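PDB 4GUA: Non-structural polyprotein from Sindbis virus, which carries the nsP2 cysteine protease that cleaves the alphavirus replicase polyprotein, still joined to the macro and zinc-binding domains of nsP3. Local coordinates for residues S179-S184 / Y222-N228; E196-P200 / K208-L212; T264-Y270 / T303-F309; R318-H324 / D475-A479. One frame throughout, in Å; residues are numbered along the deposited sequence.

Contact 1 (S179-S184 / Y222-N228); sequences SVLVVS and YDLVFIN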
# COMPACT_ATOMS: atom_id res chain seq x y z
N SER A 179 -24.63 -1.30 -17.80
CA SER A 179 -25.27 -0.26 -17.00
C SER A 179 -24.32 0.27 -15.93
O SER A 179 -23.83 -0.48 -15.09
CB SER A 179 -26.55 -0.81 -16.36
OG SER A 179 -27.30 0.24 -15.76
N VAL A 180 -24.09 1.58 -15.95
CA VAL A 180 -23.07 2.22 -15.13
C VAL A 180 -23.61 3.38 -14.31
O VAL A 180 -24.33 4.23 -14.82
CB VAL A 180 -21.94 2.78 -16.02
CG1 VAL A 180 -20.80 3.34 -15.17
CG2 VAL A 180 -21.43 1.71 -16.96
N LEU A 181 -23.25 3.40 -13.03
CA LEU A 181 -23.58 4.54 -12.17
C LEU A 181 -22.46 5.56 -12.27
O LEU A 181 -21.30 5.22 -12.11
CB LEU A 181 -23.73 4.08 -10.72
CG LEU A 181 -24.01 5.16 -9.68
CD1 LEU A 181 -25.28 5.91 -10.00
CD2 LEU A 181 -24.10 4.51 -8.31
N VAL A 182 -22.81 6.81 -12.55
CA VAL A 182 -21.78 7.82 -12.78
C VAL A 182 -21.96 9.01 -11.84
O VAL A 182 -23.00 9.65 -11.80
CB VAL A 182 -21.81 8.31 -14.25
CG1 VAL A 182 -21.15 9.67 -14.39
CG2 VAL A 182 -21.14 7.28 -15.16
N VAL A 183 -20.93 9.27 -11.04
CA VAL A 183 -20.88 10.46 -10.21
C VAL A 183 -19.90 11.43 -10.87
O VAL A 183 -18.71 11.16 -10.90
CB VAL A 183 -20.42 10.14 -8.78
CG1 VAL A 183 -20.45 11.38 -7.92
CG2 VAL A 183 -21.29 9.04 -8.18
N SER A 184 -20.40 12.54 -11.40
CA SER A 184 -19.57 13.44 -12.19
C SER A 184 -20.14 14.85 -12.16
O SER A 184 -21.35 15.01 -12.01
CB SER A 184 -19.49 12.93 -13.64
OG SER A 184 -18.72 13.76 -14.48
N TYR A 222 -25.09 -1.52 -9.08
CA TYR A 222 -24.56 -1.61 -10.43
C TYR A 222 -23.34 -2.50 -10.43
O TYR A 222 -22.78 -2.78 -9.37
CB TYR A 222 -24.19 -0.22 -10.94
CG TYR A 222 -25.35 0.73 -11.01
CD1 TYR A 222 -25.87 1.31 -9.86
CD2 TYR A 222 -25.94 1.05 -12.23
CE1 TYR A 222 -26.93 2.19 -9.92
CE2 TYR A 222 -27.00 1.93 -12.29
CZ TYR A 222 -27.49 2.49 -11.14
OH TYR A 222 -28.56 3.37 -11.20
N ASP A 223 -22.96 -2.98 -11.60
CA ASP A 223 -21.74 -3.77 -11.73
C ASP A 223 -20.54 -2.86 -11.95
O ASP A 223 -19.40 -3.27 -11.75
CB ASP A 223 -21.88 -4.77 -12.87
CG ASP A 223 -22.92 -5.82 -12.58
OD1 ASP A 223 -23.11 -6.15 -11.39
OD2 ASP A 223 -23.56 -6.31 -13.53
N LEU A 224 -20.81 -1.62 -12.33
CA LEU A 224 -19.76 -0.63 -12.50
C LEU A 224 -20.18 0.71 -11.92
O LEU A 224 -21.24 1.25 -12.26
CB LEU A 224 -19.39 -0.46 -13.97
CG LEU A 224 -18.26 0.54 -14.21
CD1 LEU A 224 -16.97 0.08 -13.53
CD2 LEU A 224 -18.02 0.76 -15.71
N VAL A 225 -19.34 1.24 -11.03
CA VAL A 225 -19.52 2.59 -10.52
C VAL A 225 -18.31 3.42 -10.92
O VAL A 225 -17.19 2.96 -10.78
CB VAL A 225 -19.65 2.61 -8.99
CG1 VAL A 225 -19.75 4.05 -8.49
CG2 VAL A 225 -20.84 1.79 -8.54
N PHE A 226 -18.54 4.63 -11.41
CA PHE A 226 -17.47 5.47 -11.93
C PHE A 226 -17.57 6.84 -11.23
O PHE A 226 -18.50 7.61 -11.49
CB PHE A 226 -17.63 5.60 -13.45
CG PHE A 226 -16.63 6.50 -14.10
CD1 PHE A 226 -15.30 6.14 -14.18
CD2 PHE A 226 -17.02 7.72 -14.64
CE1 PHE A 226 -14.37 6.98 -14.78
CE2 PHE A 226 -16.10 8.56 -15.24
CZ PHE A 226 -14.77 8.19 -15.31
N ILE A 227 -16.62 7.12 -10.35
CA ILE A 227 -16.57 8.38 -9.63
C ILE A 227 -15.62 9.30 -10.37
O ILE A 227 -14.42 9.05 -10.40
CB ILE A 227 -16.04 8.20 -8.18
CG1 ILE A 227 -16.72 7.01 -7.48
CG2 ILE A 227 -16.21 9.48 -7.39
CD1 ILE A 227 -18.20 7.15 -7.38
N ASN A 228 -16.16 10.34 -10.98
CA ASN A 228 -15.37 11.27 -11.78
C ASN A 228 -15.01 12.57 -11.06
O ASN A 228 -14.49 13.49 -11.68
CB ASN A 228 -16.10 11.57 -13.09
CG ASN A 228 -15.17 12.02 -14.18
OD1 ASN A 228 -13.96 11.78 -14.13
ND2 ASN A 228 -15.72 12.68 -15.19
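Leu181 lays its CB over the centre of the Tyr222 ring, 3.7 Å from the ring centroid and 14° off the ring normal, a CH-pi contact in which the two side chains cross at about a right angle. Tyr222 reaches this place with CG trans to its own carbonyl carbon (chi1 -61°), and Ser179 OG meets the edge of the same ring, 3.9 Å from Tyr222 CE2. Past the corner at Asp223 the chain becomes strand 224-227, which runs parallel to 179-183; Leu181 N, Phe226 N, Val183 N and Asn228 N bond in turn to Leu224 O, Leu181 O, Phe226 O and Val183 O. In the Rossmann-like, methyltransferase-type sheet these two strands are neighbours in the middle. On one face Val180 and Leu224 point the same way, CG2 of the valine 3.8 Å from CD2 of the leucine, while Val182 CG2 lies at the rim of the Phe226 ring. The other face, packed against helix 237-257, sets Val183 CG2 3.7 Å from Ile227 CD1. At the strand ends Asn228 ND2 donates to Ser184 OG (3.3 Å) nearly within its amide plane; Glu186 O shares that hydroxyl, and Tyr306 OH holds Asn228 OD1.

Contact 2 (E196-P200 / K208-L212); sequences EWIAP and KNYNL
Ile198 and Lys208 pair at the edge of the Rossmann-like sheet, where strand 194-199 takes on the short parallel strand 208-209, the outermost on this side. Backbone hydrogen bonds set the register: Lys208 N to Trp197 O, Ala199 N to Lys208 O and Tyr210 N to Ala199 O, so that both the backbone N and the backbone O of Lys208 are engaged by the neighbouring strand.

The charged contact lies at the start of the pairing. Lys208 folds back through bends at chi2 and chi4, and its NZ meets Glu196 OE2 at 3.1 Å, almost in line with the C-O bond. The other carboxylate oxygen, Glu196 OE1, comes near the like charge of Asp207, whose OD2 accepts a hydrogen bond from Trp197 N; Lys208 may partly offset the repulsion.

Apolar packing follows on the side of Ile198. Its CG1 branch rests 3.9 Å from Lys208 CB, whereas CG2, the branch anti to the backbone N, reaches the edge of the Tyr210 ring, 3.9 Å from CD2 and close to the ring plane. Leu212 closes the far end, with CD1 3.5 Å from Pro200 CD and CD2 directed to Ile198 CG2; Leu212 also touches Val183 of strand 179-183.

A side-chain amide bond completes the contact. Asn209 ND2 also donates to Ile203 O in the connecting loop, tying that loop to the strand pair. Its bond across the contact, 2.8 Å to Pro200 O, leaves within the amide plane of Asn209 but arrives tilted 33° from the carbonyl plane of Pro200.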
# COMPACT_ATOMS: atom_id res chain seq x y z
N GLU A 196 -26.77 6.09 -15.24
CA GLU A 196 -27.40 6.85 -14.19
C GLU A 196 -26.40 7.91 -13.75
O GLU A 196 -25.27 7.59 -13.39
CB GLU A 196 -27.80 5.95 -13.02
CG GLU A 196 -28.50 6.69 -11.90
CD GLU A 196 -29.87 7.20 -12.29
OE1 GLU A 196 -30.30 6.94 -13.43
OE2 GLU A 196 -30.52 7.88 -11.46
N TRP A 197 -26.80 9.17 -13.81
CA TRP A 197 -25.87 10.26 -13.56
C TRP A 197 -26.15 11.02 -12.27
O TRP A 197 -27.16 11.71 -12.15
CB TRP A 197 -25.89 11.24 -14.73
CG TRP A 197 -24.98 12.40 -14.54
CD1 TRP A 197 -23.86 12.44 -13.76
CD2 TRP A 197 -25.10 13.69 -15.14
NE1 TRP A 197 -23.28 13.69 -13.83
CE2 TRP A 197 -24.02 14.47 -14.68
CE3 TRP A 197 -26.01 14.26 -16.03
CZ2 TRP A 197 -23.83 15.80 -15.07
CZ3 TRP A 197 -25.83 15.58 -16.42
CH2 TRP A 197 -24.74 16.33 -15.94
N ILE A 198 -25.24 10.92 -11.31
CA ILE A 198 -25.30 11.73 -10.10
C ILE A 198 -24.34 12.91 -10.21
O ILE A 198 -23.16 12.73 -10.55
CB ILE A 198 -24.91 10.91 -8.86
CG1 ILE A 198 -25.92 9.80 -8.61
CG2 ILE A 198 -24.83 11.81 -7.64
CD1 ILE A 198 -25.50 8.87 -7.52
N ALA A 199 -24.83 14.11 -9.89
CA ALA A 199 -24.00 15.31 -9.94
C ALA A 199 -24.12 16.11 -8.64
O ALA A 199 -25.03 15.89 -7.86
CB ALA A 199 -24.42 16.16 -11.12
N PRO A 200 -23.16 17.03 -8.40
CA PRO A 200 -23.33 17.95 -7.27
C PRO A 200 -24.55 18.85 -7.46
O PRO A 200 -25.18 18.77 -8.51
CB PRO A 200 -22.02 18.75 -7.26
CG PRO A 200 -21.38 18.50 -8.57
CD PRO A 200 -21.83 17.14 -9.00
N LYS A 208 -29.71 12.58 -10.65
CA LYS A 208 -29.74 12.83 -9.21
C LYS A 208 -28.77 13.94 -8.85
O LYS A 208 -27.75 14.11 -9.51
CB LYS A 208 -29.34 11.58 -8.44
CG LYS A 208 -30.23 10.38 -8.65
CD LYS A 208 -31.55 10.54 -7.93
CE LYS A 208 -32.36 9.26 -8.01
NZ LYS A 208 -32.65 8.87 -9.43
N ASN A 209 -29.10 14.71 -7.82
CA ASN A 209 -28.20 15.72 -7.27
C ASN A 209 -28.09 15.56 -5.76
O ASN A 209 -29.11 15.42 -5.08
CB ASN A 209 -28.70 17.13 -7.59
CG ASN A 209 -28.72 17.41 -9.09
OD1 ASN A 209 -29.68 17.04 -9.77
ND2 ASN A 209 -27.68 18.06 -9.60
N TYR A 210 -26.86 15.55 -5.24
CA TYR A 210 -26.62 15.45 -3.80
C TYR A 210 -25.54 16.43 -3.40
O TYR A 210 -24.88 17.01 -4.26
CB TYR A 210 -26.22 14.03 -3.41
CG TYR A 210 -27.35 13.05 -3.64
CD1 TYR A 210 -28.47 13.08 -2.83
CD2 TYR A 210 -27.31 12.13 -4.67
CE1 TYR A 210 -29.51 12.22 -3.03
CE2 TYR A 210 -28.35 11.25 -4.88
CZ TYR A 210 -29.45 11.30 -4.05
OH TYR A 210 -30.52 10.45 -4.24
N ASN A 211 -25.35 16.63 -2.10
CA ASN A 211 -24.23 17.43 -1.67
C ASN A 211 -23.10 16.45 -1.46
O ASN A 211 -23.05 15.73 -0.46
CB ASN A 211 -24.54 18.17 -0.38
CG ASN A 211 -25.90 18.80 -0.40
OD1 ASN A 211 -26.91 18.12 -0.18
ND2 ASN A 211 -25.95 20.09 -0.68
N LEU A 212 -22.16 16.47 -2.39
CA LEU A 212 -21.23 15.37 -2.50
C LEU A 212 -20.13 15.45 -1.44
O LEU A 212 -19.41 14.48 -1.23
CB LEU A 212 -20.68 15.29 -3.92
CG LEU A 212 -21.72 14.98 -5.00
CD1 LEU A 212 -21.07 14.95 -6.38
CD2 LEU A 212 -22.43 13.67 -4.74

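Contact 3 (T264-Y270 / T303-F309); sequences TLVVKSY and TEMYLIF
The antiparallel end of a methyltransferase-like sheet, where strand 305-312 runs antiparallel between 263-269 and 288-294, brings Val266 opposite Ile308 and Lys268 opposite Tyr306. The strands 264-269 and 305-309 run at 150°. Alternating with these non-hydrogen-bonded pairs, Leu265 with Phe309 and Val267 with Leu307 each exchange two backbone hydrogen bonds. Val267 CG1 sits in the crowded position between backbone N and carbonyl carbon (chi1 46°) and meets the Phe309 ring at its edge, 3.6 Å from CE1; Leu265 O also lies in the plane of that ring. On the opposite face of the sheet Val266 CG1 touches Tyr306 CD1 at 3.9 Å. Lys268 stretches past the same tyrosine, bends at chi3, and forms a buried salt bridge with Glu304, NZ standing 3.2 Å from OE2 and above the carboxylate plane. Ser300 N holds the other oxygen, OE1, which would fix the rotation of the carboxylate. Tyr270 runs alongside Glu304, CE1 3.5 Å from CG, with its hydroxyl bonded to Thr231 N. Met305 O has two donors from one residue, Ser269 N and Ser269 OG, which approach it from opposite faces of its carbonyl plane, the hydroxyl at 3.0 Å.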
# COMPACT_ATOMS: atom_id res chain seq x y z
N THR A 264 -17.12 -3.64 -10.09
CA THR A 264 -15.91 -2.85 -10.29
C THR A 264 -16.16 -1.38 -9.99
O THR A 264 -17.18 -0.81 -10.39
CB THR A 264 -15.39 -3.01 -11.73
OG1 THR A 264 -14.80 -4.31 -11.88
CG2 THR A 264 -14.36 -1.94 -12.07
N LEU A 265 -15.22 -0.78 -9.26
CA LEU A 265 -15.27 0.64 -8.92
C LEU A 265 -14.08 1.37 -9.53
O LEU A 265 -12.95 1.08 -9.21
CB LEU A 265 -15.24 0.80 -7.40
CG LEU A 265 -15.08 2.22 -6.88
CD1 LEU A 265 -16.30 3.06 -7.17
CD2 LEU A 265 -14.82 2.17 -5.40
N VAL A 266 -14.36 2.30 -10.43
CA VAL A 266 -13.34 3.19 -10.97
C VAL A 266 -13.49 4.54 -10.29
O VAL A 266 -14.57 5.08 -10.28
CB VAL A 266 -13.53 3.35 -12.50
CG1 VAL A 266 -12.56 4.40 -13.06
CG2 VAL A 266 -13.35 2.01 -13.20
N VAL A 267 -12.43 5.05 -9.67
CA VAL A 267 -12.54 6.31 -8.94
C VAL A 267 -11.35 7.22 -9.21
O VAL A 267 -10.20 6.81 -9.09
CB VAL A 267 -12.66 6.09 -7.41
CG1 VAL A 267 -11.65 5.07 -6.92
CG2 VAL A 267 -12.51 7.40 -6.65
N LYS A 268 -11.63 8.46 -9.57
CA LYS A 268 -10.57 9.40 -9.90
C LYS A 268 -9.73 9.77 -8.66
O LYS A 268 -10.27 10.06 -7.59
CB LYS A 268 -11.16 10.66 -10.54
CG LYS A 268 -10.16 11.80 -10.65
CD LYS A 268 -10.77 13.03 -11.29
CE LYS A 268 -11.09 12.82 -12.76
NZ LYS A 268 -11.66 14.05 -13.37
N SER A 269 -8.41 9.74 -8.83
CA SER A 269 -7.49 10.11 -7.77
C SER A 269 -6.27 10.80 -8.36
O SER A 269 -6.09 10.86 -9.57
CB SER A 269 -7.02 8.89 -6.99
OG SER A 269 -5.99 8.19 -7.68
N TYR A 270 -5.47 11.37 -7.48
CA TYR A 270 -4.16 11.91 -7.80
C TYR A 270 -3.03 10.96 -7.37
O TYR A 270 -1.88 11.35 -7.24
CB TYR A 270 -4.07 13.34 -7.28
CG TYR A 270 -5.27 14.12 -7.80
CD1 TYR A 270 -5.20 14.80 -9.01
CD2 TYR A 270 -6.49 14.10 -7.13
CE1 TYR A 270 -6.29 15.48 -9.51
CE2 TYR A 270 -7.60 14.78 -7.63
CZ TYR A 270 -7.49 15.46 -8.82
OH TYR A 270 -8.58 16.13 -9.33
N THR A 303 -1.66 15.05 -13.21
CA THR A 303 -1.70 14.41 -11.90
C THR A 303 -2.89 13.48 -11.71
O THR A 303 -2.92 12.68 -10.78
CB THR A 303 -1.73 15.45 -10.76
OG1 THR A 303 -2.89 16.28 -10.90
CG2 THR A 303 -0.47 16.31 -10.76
N GLU A 304 -3.89 13.57 -12.59
CA GLU A 304 -5.08 12.73 -12.48
C GLU A 304 -4.78 11.27 -12.78
O GLU A 304 -4.09 10.94 -13.74
CB GLU A 304 -6.21 13.25 -13.38
CG GLU A 304 -6.99 14.38 -12.76
CD GLU A 304 -8.22 14.77 -13.55
OE1 GLU A 304 -8.44 14.18 -14.63
OE2 GLU A 304 -8.97 15.67 -13.10
N MET A 305 -5.27 10.39 -11.92
CA MET A 305 -5.06 8.96 -12.03
C MET A 305 -6.35 8.26 -11.65
O MET A 305 -6.85 8.46 -10.54
CB MET A 305 -3.94 8.53 -11.08
CG MET A 305 -3.50 7.09 -11.21
SD MET A 305 -2.57 6.80 -12.73
CE MET A 305 -1.12 7.82 -12.47
N TYR A 306 -6.90 7.44 -12.53
CA TYR A 306 -8.06 6.64 -12.17
C TYR A 306 -7.60 5.34 -11.54
O TYR A 306 -6.78 4.62 -12.11
CB TYR A 306 -8.94 6.34 -13.38
CG TYR A 306 -9.72 7.52 -13.92
CD1 TYR A 306 -10.88 7.96 -13.30
CD2 TYR A 306 -9.32 8.16 -15.09
CE1 TYR A 306 -11.61 9.04 -13.82
CE2 TYR A 306 -10.03 9.23 -15.61
CZ TYR A 306 -11.17 9.66 -14.98
OH TYR A 306 -11.86 10.73 -15.52
N LEU A 307 -8.08 5.08 -10.32
CA LEU A 307 -7.91 3.81 -9.64
C LEU A 307 -9.02 2.81 -10.01
O LEU A 307 -10.20 3.13 -9.96
CB LEU A 307 -7.90 4.02 -8.13
CG LEU A 307 -6.82 4.96 -7.59
CD1 LEU A 307 -7.02 5.19 -6.10
CD2 LEU A 307 -5.43 4.41 -7.87
N ILE A 308 -8.61 1.61 -10.38
CA ILE A 308 -9.55 0.56 -10.76
C ILE A 308 -9.54 -0.61 -9.78
O ILE A 308 -8.61 -1.39 -9.73
CB ILE A 308 -9.18 0.05 -12.17
CG1 ILE A 308 -9.16 1.23 -13.14
CG2 ILE A 308 -10.15 -1.01 -12.64
CD1 ILE A 308 -8.54 0.93 -14.48
N PHE A 309 -10.60 -0.71 -8.98
CA PHE A 309 -10.80 -1.83 -8.06
C PHE A 309 -11.72 -2.87 -8.72
O PHE A 309 -12.86 -2.55 -9.06
CB PHE A 309 -11.42 -1.33 -6.76
CG PHE A 309 -10.63 -0.24 -6.08
CD1 PHE A 309 -10.78 1.08 -6.46
CD2 PHE A 309 -9.75 -0.54 -5.06
CE1 PHE A 309 -10.04 2.09 -5.84
CE2 PHE A 309 -9.01 0.46 -4.43
CZ PHE A 309 -9.16 1.78 -4.83

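Contact 4 (R318-H324 / D475-A479); sequences RQFTPHH and DRTDA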
# COMPACT_ATOMS: atom_id res chain seq x y z
N ARG A 318 -8.26 -10.43 3.69
CA ARG A 318 -7.38 -10.28 2.52
C ARG A 318 -6.15 -9.47 2.90
O ARG A 318 -6.26 -8.40 3.50
CB ARG A 318 -8.10 -9.58 1.38
CG ARG A 318 -7.15 -8.99 0.33
CD ARG A 318 -7.56 -9.41 -1.06
NE ARG A 318 -8.98 -9.18 -1.24
CZ ARG A 318 -9.81 -9.98 -1.91
NH1 ARG A 318 -9.37 -11.08 -2.50
NH2 ARG A 318 -11.08 -9.66 -1.99
N GLN A 319 -4.97 -9.98 2.55
CA GLN A 319 -3.75 -9.27 2.90
C GLN A 319 -3.24 -8.53 1.68
O GLN A 319 -2.67 -9.13 0.77
CB GLN A 319 -2.70 -10.27 3.40
CG GLN A 319 -3.14 -10.99 4.66
CD GLN A 319 -2.16 -12.05 5.12
OE1 GLN A 319 -1.45 -12.67 4.32
NE2 GLN A 319 -2.12 -12.28 6.43
N PHE A 320 -3.41 -7.21 1.69
CA PHE A 320 -3.05 -6.37 0.56
C PHE A 320 -1.74 -5.63 0.82
O PHE A 320 -1.52 -5.10 1.91
CB PHE A 320 -4.15 -5.35 0.27
CG PHE A 320 -3.78 -4.32 -0.76
CD1 PHE A 320 -4.01 -4.55 -2.11
CD2 PHE A 320 -3.19 -3.12 -0.38
CE1 PHE A 320 -3.66 -3.61 -3.07
CE2 PHE A 320 -2.84 -2.17 -1.33
CZ PHE A 320 -3.07 -2.42 -2.68
N THR A 321 -0.86 -5.61 -0.18
CA THR A 321 0.37 -4.84 -0.09
C THR A 321 0.53 -4.02 -1.37
O THR A 321 0.18 -4.49 -2.45
CB THR A 321 1.59 -5.76 0.13
OG1 THR A 321 1.77 -6.62 -1.01
CG2 THR A 321 1.38 -6.61 1.37
N PRO A 322 1.02 -2.77 -1.24
CA PRO A 322 1.02 -1.91 -2.43
C PRO A 322 2.24 -2.04 -3.33
O PRO A 322 2.66 -1.04 -3.91
CB PRO A 322 1.02 -0.52 -1.80
CG PRO A 322 1.86 -0.70 -0.57
CD PRO A 322 1.52 -2.07 -0.05
N HIS A 323 2.76 -3.24 -3.53
CA HIS A 323 3.96 -3.40 -4.34
C HIS A 323 3.58 -3.14 -5.78
O HIS A 323 4.15 -2.28 -6.46
CB HIS A 323 4.53 -4.80 -4.18
CG HIS A 323 5.00 -5.09 -2.79
ND1 HIS A 323 4.14 -5.44 -1.77
CD2 HIS A 323 6.24 -5.10 -2.25
CE1 HIS A 323 4.83 -5.64 -0.66
NE2 HIS A 323 6.11 -5.44 -0.92
N HIS A 324 2.58 -3.89 -6.23
CA HIS A 324 2.08 -3.78 -7.59
C HIS A 324 1.59 -2.38 -7.89
O HIS A 324 2.05 -1.74 -8.82
CB HIS A 324 0.93 -4.75 -7.79
CG HIS A 324 0.19 -4.55 -9.06
ND1 HIS A 324 -1.18 -4.43 -9.12
CD2 HIS A 324 0.63 -4.42 -10.34
CE1 HIS A 324 -1.55 -4.25 -10.37
NE2 HIS A 324 -0.48 -4.24 -11.13
N ASP A 475 -2.07 -12.12 -9.11
CA ASP A 475 -3.20 -11.20 -9.09
C ASP A 475 -2.64 -9.79 -8.91
O ASP A 475 -3.28 -8.79 -9.25
CB ASP A 475 -4.14 -11.53 -7.93
CG ASP A 475 -4.95 -12.78 -8.18
OD1 ASP A 475 -4.90 -13.32 -9.31
OD2 ASP A 475 -5.65 -13.23 -7.24
N ARG A 476 -1.42 -9.74 -8.39
CA ARG A 476 -0.72 -8.51 -8.07
C ARG A 476 0.08 -7.99 -9.26
O ARG A 476 1.02 -7.22 -9.09
CB ARG A 476 0.16 -8.71 -6.84
CG ARG A 476 -0.55 -8.50 -5.50
CD ARG A 476 -1.87 -7.77 -5.65
NE ARG A 476 -2.74 -7.94 -4.49
CZ ARG A 476 -3.94 -7.37 -4.37
NH1 ARG A 476 -4.39 -6.58 -5.33
NH2 ARG A 476 -4.68 -7.58 -3.30
N THR A 477 -0.20 -8.51 -10.45
CA THR A 477 0.33 -7.93 -11.69
C THR A 477 -0.79 -7.51 -12.65
O THR A 477 -1.97 -7.75 -12.39
CB THR A 477 1.22 -8.95 -12.44
OG1 THR A 477 0.41 -10.00 -12.98
CG2 THR A 477 2.27 -9.54 -11.51
N ASP A 478 -0.41 -6.87 -13.75
CA ASP A 478 -1.33 -6.53 -14.83
C ASP A 478 -1.26 -7.52 -15.99
O ASP A 478 -1.89 -7.31 -17.02
CB ASP A 478 -1.07 -5.12 -15.33
CG ASP A 478 -1.49 -4.06 -14.34
OD1 ASP A 478 -2.47 -4.30 -13.60
OD2 ASP A 478 -0.85 -2.99 -14.29
N ALA A 479 -0.47 -8.57 -15.84
CA ALA A 479 -0.17 -9.48 -16.93
C ALA A 479 -1.27 -10.52 -17.16
O ALA A 479 -1.91 -10.97 -16.22
CB ALA A 479 1.15 -10.18 -16.66
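Phe320 turns the edge of its ring onto the flat guanidinium of Arg476, the two planes 89° apart. Phe320 CD1 lies over one guanidinium face, 3.6 Å from Arg476 CZ, while Arg476 NH2 is level with the ring edge; the cation therefore meets the rim of the aromatic group and not its pi face. The phenyl ring reaches it with chi1 at 172°, which carries CG trans to the backbone N, and helix 275-286 packs against the same ring.

Two arginines also come near each other. Arg318 CD is 4.1 Å from Arg476 NH2, and the guanidinium planes are almost perpendicular. The charge of Arg318 is directed to another partner, Asp313, in a salt bridge, and its NE donates to Arg286 O.

These contacts join two domains of the uncleaved polyprotein: 318-324 leads from the last strand of the methyltransferase-like sheet of nsP2 into helix 323-333, whereas the loop 475-479 precedes strand 480-484 of the nsP3 macro domain.

His324, near the start of that helix, makes the other ring contact with the loop. One face of its imidazole is turned to the backbone at Thr477, though the model is too tight here for the spacing to be trusted. At the ring edge NE2 is 3.2 Å from Asp478 OD1, the carboxylate turned 75° against the ring; Ser292 OG bonds to the same oxygen. Within 318-324, Thr321 OG1 and His323 ND1 share a hydrogen bond of 2.8 Å across Pro322, the N-cap residue, and His323 NE2 donates to His657 O, linking this turn to the C-terminal part of the chain.

Contacts 1, 2 and 3 belong to one seven-stranded sheet, whereas contact 4 lies between the domain built on that sheet and the macro domain. Contacts 1 and 2 are directly coupled, because strands 179-183 and 194-199 are neighbours; contact 3 adjoins contact 1 through strands 224-227 and 263-269. Contacts 1 and 3 are buried, one parallel and mainly aliphatic, the other antiparallel with an enclosed ion pair. Contact 2, at the sheet's outer edge, is partly exposed and places its ion pair nearer the surface. Contact 4 has no strand pairing: flat and charged side chains from a loop and a helix start meet the loop 475-479. Its centre is about 16 Å from that of contact 3, and strand 305-312 leads to its helix.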